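Local coordinates for thioredoxin domain-containing protein (Vibrio parahaemolyticus, PDB 2R5S) that is of unknown function; this part carries tetratricopeptide repeats, and the whole thioredoxin-domain protein may be a protein-disulfide reductase, at residues D6-L16 with A25-L36. Numbering follows the deposited sequence.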
loop_
_atom_site.group_PDB
_atom_site.type_symbol
_atom_site.label_atom_id
_atom_site.label_comp_id
_atom_site.label_asym_id
_atom_site.label_seq_id
_atom_site.Cartn_x
_atom_site.Cartn_y
_atom_site.Cartn_z
ATOM N N ASP A 6 27.112 -0.336 -7.110
ATOM C CA ASP A 6 26.092 -1.438 -7.080
ATOM C C ASP A 6 26.451 -2.472 -6.006
ATOM O O ASP A 6 25.628 -2.828 -5.177
ATOM C CB ASP A 6 25.939 -2.080 -8.471
ATOM C CG ASP A 6 25.035 -1.253 -9.433
ATOM O OD1 ASP A 6 25.037 -1.528 -10.662
ATOM O OD2 ASP A 6 24.309 -0.336 -8.985
ATOM N N GLU A 7 27.712 -2.885 -6.000
ATOM C CA GLU A 7 28.273 -3.920 -5.098
ATOM C C GLU A 7 27.957 -3.803 -3.586
ATOM O O GLU A 7 27.615 -4.806 -2.929
ATOM C CB GLU A 7 29.803 -3.963 -5.315
ATOM C CG GLU A 7 30.616 -4.567 -4.153
ATOM C CD GLU A 7 32.114 -4.550 -4.398
ATOM O OE1 GLU A 7 32.737 -5.639 -4.320
ATOM O OE2 GLU A 7 32.673 -3.454 -4.651
ATOM N N GLN A 8 28.123 -2.580 -3.069
ATOM C CA GLN A 8 27.900 -2.185 -1.676
ATOM C C GLN A 8 26.432 -1.869 -1.427
ATOM O O GLN A 8 25.851 -2.323 -0.419
ATOM C CB GLN A 8 28.710 -0.924 -1.372
ATOM C CG GLN A 8 29.353 -0.917 -0.016
ATOM C CD GLN A 8 30.531 -1.853 0.030
ATOM O OE1 GLN A 8 30.382 -3.056 0.278
ATOM N NE2 GLN A 8 31.716 -1.312 -0.227
ATOM N N LEU A 9 25.859 -1.059 -2.327
ATOM C CA LEU A 9 24.413 -0.838 -2.388
ATOM C C LEU A 9 23.645 -2.120 -2.138
ATOM O O LEU A 9 22.724 -2.144 -1.328
ATOM C CB LEU A 9 23.994 -0.237 -3.740
ATOM C CG LEU A 9 24.283 1.246 -3.936
ATOM C CD1 LEU A 9 23.706 1.698 -5.259
ATOM C CD2 LEU A 9 23.722 2.095 -2.772
ATOM N N LEU A 10 24.042 -3.181 -2.842
ATOM C CA LEU A 10 23.422 -4.497 -2.688
ATOM C C LEU A 10 23.524 -5.016 -1.273
ATOM O O LEU A 10 22.618 -5.710 -0.839
ATOM C CB LEU A 10 24.003 -5.530 -3.664
ATOM C CG LEU A 10 23.476 -5.512 -5.102
ATOM C CD1 LEU A 10 23.961 -6.720 -5.875
ATOM C CD2 LEU A 10 21.994 -5.538 -5.081
ATOM N N LYS A 11 24.608 -4.695 -0.556
ATOM C CA LYS A 11 24.713 -5.077 0.876
ATOM C C LYS A 11 23.931 -4.131 1.768
ATOM O O LYS A 11 23.456 -4.521 2.825
ATOM C CB LYS A 11 26.171 -5.221 1.384
ATOM C CG LYS A 11 26.279 -6.236 2.541
ATOM C CD LYS A 11 27.747 -6.622 2.938
ATOM C CE LYS A 11 27.813 -7.183 4.368
ATOM N NZ LYS A 11 28.895 -8.207 4.642
ATOM N N GLN A 12 23.798 -2.886 1.327
ATOM C CA GLN A 12 22.834 -1.954 1.933
ATOM C C GLN A 12 21.426 -2.542 1.871
ATOM O O GLN A 12 20.793 -2.653 2.909
ATOM C CB GLN A 12 22.892 -0.553 1.296
ATOM C CG GLN A 12 23.618 0.474 2.101
ATOM C CD GLN A 12 22.720 1.088 3.176
ATOM O OE1 GLN A 12 22.813 0.734 4.370
ATOM N NE2 GLN A 12 21.835 2.016 2.759
ATOM N N VAL A 13 20.952 -2.954 0.684
ATOM C CA VAL A 13 19.622 -3.628 0.583
ATOM C C VAL A 13 19.540 -4.803 1.541
ATOM O O VAL A 13 18.615 -4.915 2.360
ATOM C CB VAL A 13 19.298 -4.178 -0.815
ATOM C CG1 VAL A 13 17.954 -4.877 -0.801
ATOM C CG2 VAL A 13 19.257 -3.067 -1.826
ATOM N N SER A 14 20.533 -5.672 1.425
ATOM C CA SER A 14 20.659 -6.853 2.268
ATOM C C SER A 14 20.554 -6.499 3.755
ATOM O O SER A 14 19.744 -7.071 4.476
ATOM C CB SER A 14 21.984 -7.550 1.955
ATOM O OG SER A 14 22.245 -8.596 2.877
ATOM N N GLU A 15 21.367 -5.547 4.189
ATOM C CA GLU A 15 21.342 -5.030 5.540
ATOM C C GLU A 15 19.963 -4.475 5.949
ATOM O O GLU A 15 19.471 -4.756 7.050
ATOM C CB GLU A 15 22.400 -3.945 5.663
ATOM C CG GLU A 15 23.829 -4.473 5.698
ATOM C CD GLU A 15 24.266 -4.909 7.090
ATOM O OE1 GLU A 15 24.741 -6.073 7.228
ATOM O OE2 GLU A 15 24.150 -4.080 8.036
ATOM N N LEU A 16 19.357 -3.693 5.058
ATOM C CA LEU A 16 18.061 -3.063 5.300
ATOM C C LEU A 16 16.902 -4.062 5.417
ATOM O O LEU A 16 16.021 -3.859 6.234
ATOM C CB LEU A 16 17.760 -2.055 4.188
ATOM C CG LEU A 16 17.830 -0.524 4.259
ATOM C CD1 LEU A 16 18.358 0.059 5.541
ATOM C CD2 LEU A 16 18.436 0.141 2.991
ATOM N N ALA A 25 14.990 -0.008 1.938
ATOM C CA ALA A 25 15.408 -1.018 0.981
ATOM C C ALA A 25 14.870 -0.788 -0.443
ATOM O O ALA A 25 15.601 -0.974 -1.416
ATOM C CB ALA A 25 15.040 -2.419 1.499
ATOM N N LEU A 26 13.597 -0.408 -0.576
ATOM C CA LEU A 26 12.979 -0.107 -1.911
ATOM C C LEU A 26 13.552 1.155 -2.516
ATOM O O LEU A 26 13.722 1.296 -3.746
ATOM C CB LEU A 26 11.466 0.116 -1.765
ATOM C CG LEU A 26 10.535 -1.072 -2.004
ATOM C CD1 LEU A 26 9.154 -0.828 -1.302
ATOM C CD2 LEU A 26 10.364 -1.326 -3.468
ATOM N N ASN A 27 13.856 2.086 -1.635
ATOM C CA ASN A 27 14.572 3.270 -2.066
ATOM C C ASN A 27 15.993 3.007 -2.604
ATOM O O ASN A 27 16.392 3.564 -3.649
ATOM C CB ASN A 27 14.602 4.296 -0.971
ATOM C CG ASN A 27 15.258 5.577 -1.411
ATOM O OD1 ASN A 27 16.379 5.878 -1.001
ATOM N ND2 ASN A 27 14.566 6.346 -2.236
ATOM N N VAL A 28 16.741 2.123 -1.931
ATOM C CA VAL A 28 18.094 1.818 -2.427
ATOM C C VAL A 28 18.039 1.031 -3.752
ATOM O O VAL A 28 18.879 1.212 -4.646
ATOM C CB VAL A 28 18.901 1.093 -1.375
ATOM C CG1 VAL A 28 20.215 0.670 -1.934
ATOM C CG2 VAL A 28 19.091 2.011 -0.099
ATOM N N ILE A 29 17.055 0.139 -3.838
ATOM C CA ILE A 29 16.793 -0.641 -5.048
ATOM C C ILE A 29 16.575 0.256 -6.238
ATOM O O ILE A 29 17.131 0.001 -7.326
ATOM C CB ILE A 29 15.536 -1.523 -4.921
ATOM C CG1 ILE A 29 15.764 -2.590 -3.849
ATOM C CG2 ILE A 29 15.178 -2.223 -6.269
ATOM C CD1 ILE A 29 17.008 -3.347 -4.058
ATOM N N GLN A 30 15.725 1.268 -6.071
ATOM C CA GLN A 30 15.387 2.058 -7.249
ATOM C C GLN A 30 16.617 2.883 -7.640
ATOM O O GLN A 30 16.665 3.412 -8.699
ATOM C CB GLN A 30 14.011 2.810 -7.195
ATOM C CG GLN A 30 13.634 3.629 -5.901
ATOM C CD GLN A 30 13.851 5.169 -5.997
ATOM O OE1 GLN A 30 14.039 5.837 -4.966
ATOM N NE2 GLN A 30 13.828 5.730 -7.227
ATOM N N THR A 31 17.653 2.898 -6.808
ATOM C CA THR A 31 18.871 3.591 -7.203
ATOM C C THR A 31 19.896 2.725 -7.929
ATOM O O THR A 31 20.832 3.278 -8.481
ATOM C CB THR A 31 19.592 4.351 -6.036
ATOM O OG1 THR A 31 20.519 3.463 -5.385
ATOM C CG2 THR A 31 18.582 4.916 -5.042
ATOM N N LEU A 32 19.744 1.392 -7.931
ATOM C CA LEU A 32 20.655 0.523 -8.702
ATOM C C LEU A 32 20.488 0.746 -10.222
ATOM O O LEU A 32 19.488 1.332 -10.678
ATOM C CB LEU A 32 20.448 -0.965 -8.375
ATOM C CG LEU A 32 20.367 -1.426 -6.907
ATOM C CD1 LEU A 32 19.594 -2.683 -6.795
ATOM C CD2 LEU A 32 21.684 -1.610 -6.228
ATOM N N SER A 33 21.452 0.269 -10.998
ATOM C CA SER A 33 21.307 0.232 -12.462
ATOM C C SER A 33 19.995 -0.492 -12.843
ATOM O O SER A 33 19.470 -1.303 -12.033
ATOM C CB SER A 33 22.512 -0.494 -13.071
ATOM O OG SER A 33 22.862 -1.645 -12.267
ATOM N N ASP A 34 19.469 -0.235 -14.050
ATOM C CA ASP A 34 18.243 -0.934 -14.478
ATOM C C ASP A 34 18.537 -2.401 -14.670
ATOM O O ASP A 34 17.769 -3.259 -14.214
ATOM C CB ASP A 34 17.701 -0.420 -15.773
ATOM C CG ASP A 34 17.304 1.047 -15.719
ATOM O OD1 ASP A 34 17.489 1.704 -16.791
ATOM O OD2 ASP A 34 16.809 1.513 -14.642
ATOM N N GLU A 35 19.643 -2.690 -15.356
ATOM C CA GLU A 35 20.174 -4.048 -15.416
ATOM C C GLU A 35 20.091 -4.759 -14.023
ATOM O O GLU A 35 19.505 -5.832 -13.920
ATOM C CB GLU A 35 21.611 -4.076 -15.952
ATOM C CG GLU A 35 21.812 -3.461 -17.369
ATOM C CD GLU A 35 22.400 -2.037 -17.322
ATOM O OE1 GLU A 35 22.699 -1.542 -16.203
ATOM O OE2 GLU A 35 22.576 -1.428 -18.404
ATOM N N LEU A 36 20.673 -4.166 -12.978
ATOM C CA LEU A 36 20.722 -4.858 -11.670
ATOM C C LEU A 36 19.341 -4.892 -11.047
ATOM O O LEU A 36 18.945 -5.882 -10.387
ATOM C CB LEU A 36 21.779 -4.249 -10.742
ATOM C CG LEU A 36 22.058 -5.013 -9.416
ATOM C CD1 LEU A 36 22.427 -6.482 -9.641
ATOM C CD2 LEU A 36 23.122 -4.354 -8.584
#
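Val28 is the bump that fits the hollow between Leu9, Gln12, Val13 and Leu16, a knob-into-hole fit in which its two methyls divide the work. CG1, anti to the backbone N (chi1 174°), lies 3.9 Å from Val13 CG2 and equally near Leu9 CD2. CG2 turns to the far half of the hollow, 3.7 Å from Leu16 CD2, while Gln12, its chain bent at the second torsion, brings NE2 up beside the same methyl. One turn earlier, at Ala25, whose side chain is a single methyl, the backbones come close: its CB meets Leu16 CB at 3.8 Å, and the CA atoms of Val13 and Ala25 are 5.0 Å apart.

Toward the other end, Leu32 and Leu36 take over as the protruding side chains. Leu32 CD2 lies against Leu9 CB at 3.7 Å, the two side chains running alongside each other in opposite senses, whereas Leu10 crosses Leu32 nearly at right angles. Leu36 meets Leu10 tip to tip, and its CD2 also packs on Asp6 CB. A polar clasp closes this end: Ser33 OG donates to Asp6 OD1 over 2.7 Å, on the syn side but 32° out of the carboxylate plane. The same hydroxyl accepts a weak bond from Leu36 N as N-cap of helix 34-37, so it links Asp6 to that helix start.

Helix 40-52 packs on Ala25 and Ile29. The axes of 9-16 and 25-30 come within 9.0 Å, their N-to-C directions 163° apart, so helices 9-18 and 22-30 form an antiparallel helical hairpin, consistent with the helix pairing of tetratricopeptide-repeat folds.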